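Local structure of GGDEF and EAL domain-containing protein (Vibrio cholerae O1 str. 2010EL-1786, 6PWK) at residues Y251-E254 with R255-Q259. The protein probably acts as a c-di-GMP receptor that controls large adhesins, and so biofilm formation, through its GGDEF and EAL domains. Residues are numbered along the deposited sequence; the frame is centred on the assembly and turned at random.
Sequences YVIE and RVIQQ
Arg255 folds its aliphatic chain over the ring of Tyr251, one turn earlier on the alpha-helix 245-261, which packs against the beta-barrel of the EAL domain's TIM-barrel-like fold. From CB outward, the arginine first passes the backbone carbonyl of Tyr251: CB lies 3.6 Å from Tyr251 O, the acceptor of the i to i+4 bond from Arg255 N. CG, anti to its own carbonyl carbon (chi1 -64°), comes over one ring face in a CH-pi contact, 3.8 Å from the Tyr251 centroid and shifted toward the rim. A bend at chi2 brings CD past CZ, and a second at chi3 turns NE to Tyr251 OH, forming a somewhat bent 3.2 Å hydrogen bond (148° at the hydrogen) with the hydroxyl oxygen at the guanidinium edge, nearly in its plane. The ring and guanidinium planes stand almost perpendicular, 89° apart. The hydroxyl, which accepts from NE, is also hydrogen-bonded to Asp198 OD1, and Arg255 touches Asp198 too.

The barrel-facing side is apolar. Ile253 and Ile257 run side by side, with CG2 of the former 3.8 Å from CD1 of the latter, and reach Phe303 and Leu301 of strand 301-305, respectively. Val252, which also touches bound c-di-GMP, and Val256 both pack on Ile271 of strand 269-272, so one valine borders both the bound c-di-GMP and the helix-strand packing. On the exposed flank, Gln258 N donates to Glu254 O at 3.0 Å.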
loop_
_atom_site.group_PDB
_atom_site.type_symbol
_atom_site.label_atom_id
_atom_site.label_comp_id
_atom_site.label_asym_id
_atom_site.label_seq_id
_atom_site.Cartn_x
_atom_site.Cartn_y
_atom_site.Cartn_z
ATOM N N TYR A 251 3.035 8.115 -20.978
ATOM C CA TYR A 251 3.393 9.095 -22.000
ATOM C C TYR A 251 4.449 8.537 -22.946
ATOM O O TYR A 251 4.338 8.677 -24.169
ATOM C CB TYR A 251 3.882 10.387 -21.345
ATOM C CG TYR A 251 4.417 11.398 -22.333
ATOM C CD1 TYR A 251 3.557 12.225 -23.044
ATOM C CD2 TYR A 251 5.783 11.525 -22.556
ATOM C CE1 TYR A 251 4.042 13.151 -23.950
ATOM C CE2 TYR A 251 6.276 12.446 -23.460
ATOM C CZ TYR A 251 5.402 13.256 -24.153
ATOM O OH TYR A 251 5.889 14.176 -25.053
ATOM N N VAL A 252 5.485 7.900 -22.392
ATOM C CA VAL A 252 6.542 7.330 -23.222
ATOM C C VAL A 252 5.982 6.247 -24.136
ATOM O O VAL A 252 6.310 6.190 -25.326
ATOM C CB VAL A 252 7.680 6.791 -22.335
ATOM C CG1 VAL A 252 8.694 6.026 -23.175
ATOM C CG2 VAL A 252 8.351 7.934 -21.582
ATOM N N ILE A 253 5.121 5.379 -23.597
ATOM C CA ILE A 253 4.541 4.306 -24.404
ATOM C C ILE A 253 3.696 4.884 -25.531
ATOM O O ILE A 253 3.737 4.399 -26.669
ATOM C CB ILE A 253 3.726 3.348 -23.516
ATOM C CG1 ILE A 253 4.648 2.594 -22.558
ATOM C CG2 ILE A 253 2.937 2.367 -24.368
ATOM C CD1 ILE A 253 3.909 1.771 -21.528
ATOM N N GLU A 254 2.922 5.932 -25.239
ATOM C CA GLU A 254 2.129 6.577 -26.281
ATOM C C GLU A 254 3.023 7.148 -27.374
ATOM O O GLU A 254 2.774 6.938 -28.566
ATOM C CB GLU A 254 1.252 7.672 -25.672
ATOM C CG GLU A 254 0.039 7.150 -24.920
ATOM C CD GLU A 254 -0.736 8.255 -24.230
ATOM O OE1 GLU A 254 -0.183 9.363 -24.072
ATOM O OE2 GLU A 254 -1.899 8.014 -23.844
ATOM N N ARG A 255 4.084 7.861 -26.984
ATOM C CA ARG A 255 4.976 8.468 -27.969
ATOM C C ARG A 255 5.691 7.410 -28.800
ATOM O O ARG A 255 5.883 7.585 -30.008
ATOM C CB ARG A 255 5.987 9.378 -27.271
ATOM C CG ARG A 255 5.358 10.567 -26.561
ATOM C CD ARG A 255 5.001 11.681 -27.533
ATOM N NE ARG A 255 6.128 12.578 -27.774
ATOM C CZ ARG A 255 6.946 12.495 -28.818
ATOM N NH1 ARG A 255 6.765 11.554 -29.734
ATOM N NH2 ARG A 255 7.944 13.358 -28.948
ATOM N N VAL A 256 6.089 6.302 -28.171
ATOM C CA VAL A 256 6.761 5.233 -28.905
ATOM C C VAL A 256 5.807 4.579 -29.899
ATOM O O VAL A 256 6.180 4.300 -31.044
ATOM C CB VAL A 256 7.353 4.204 -27.924
ATOM C CG1 VAL A 256 7.780 2.948 -28.663
ATOM C CG2 VAL A 256 8.532 4.808 -27.175
ATOM N N ILE A 257 4.562 4.332 -29.483
ATOM C CA ILE A 257 3.598 3.688 -30.371
ATOM C C ILE A 257 3.267 4.593 -31.554
ATOM O O ILE A 257 3.089 4.117 -32.682
ATOM C CB ILE A 257 2.338 3.280 -29.584
ATOM C CG1 ILE A 257 2.658 2.112 -28.649
ATOM C CG2 ILE A 257 1.199 2.910 -30.526
ATOM C CD1 ILE A 257 1.492 1.669 -27.799
ATOM N N GLN A 258 3.192 5.908 -31.322
ATOM C CA GLN A 258 3.010 6.846 -32.426
ATOM C C GLN A 258 4.100 6.677 -33.476
ATOM O O GLN A 258 3.822 6.686 -34.681
ATOM C CB GLN A 258 3.004 8.284 -31.908
ATOM C CG GLN A 258 1.856 8.633 -30.981
ATOM C CD GLN A 258 2.071 9.964 -30.286
ATOM O OE1 GLN A 258 2.787 10.830 -30.790
ATOM N NE2 GLN A 258 1.463 10.129 -29.116
ATOM N N GLN A 259 5.352 6.515 -33.036
ATOM C CA GLN A 259 6.453 6.325 -33.977
ATOM C C GLN A 259 6.311 5.018 -34.746
ATOM O O GLN A 259 6.608 4.962 -35.944
ATOM C CB GLN A 259 7.789 6.372 -33.235
ATOM C CG GLN A 259 8.255 7.775 -32.886
ATOM C CD GLN A 259 8.595 8.591 -34.117
ATOM O OE1 GLN A 259 8.946 8.043 -35.162
ATOM N NE2 GLN A 259 8.487 9.910 -34.001
#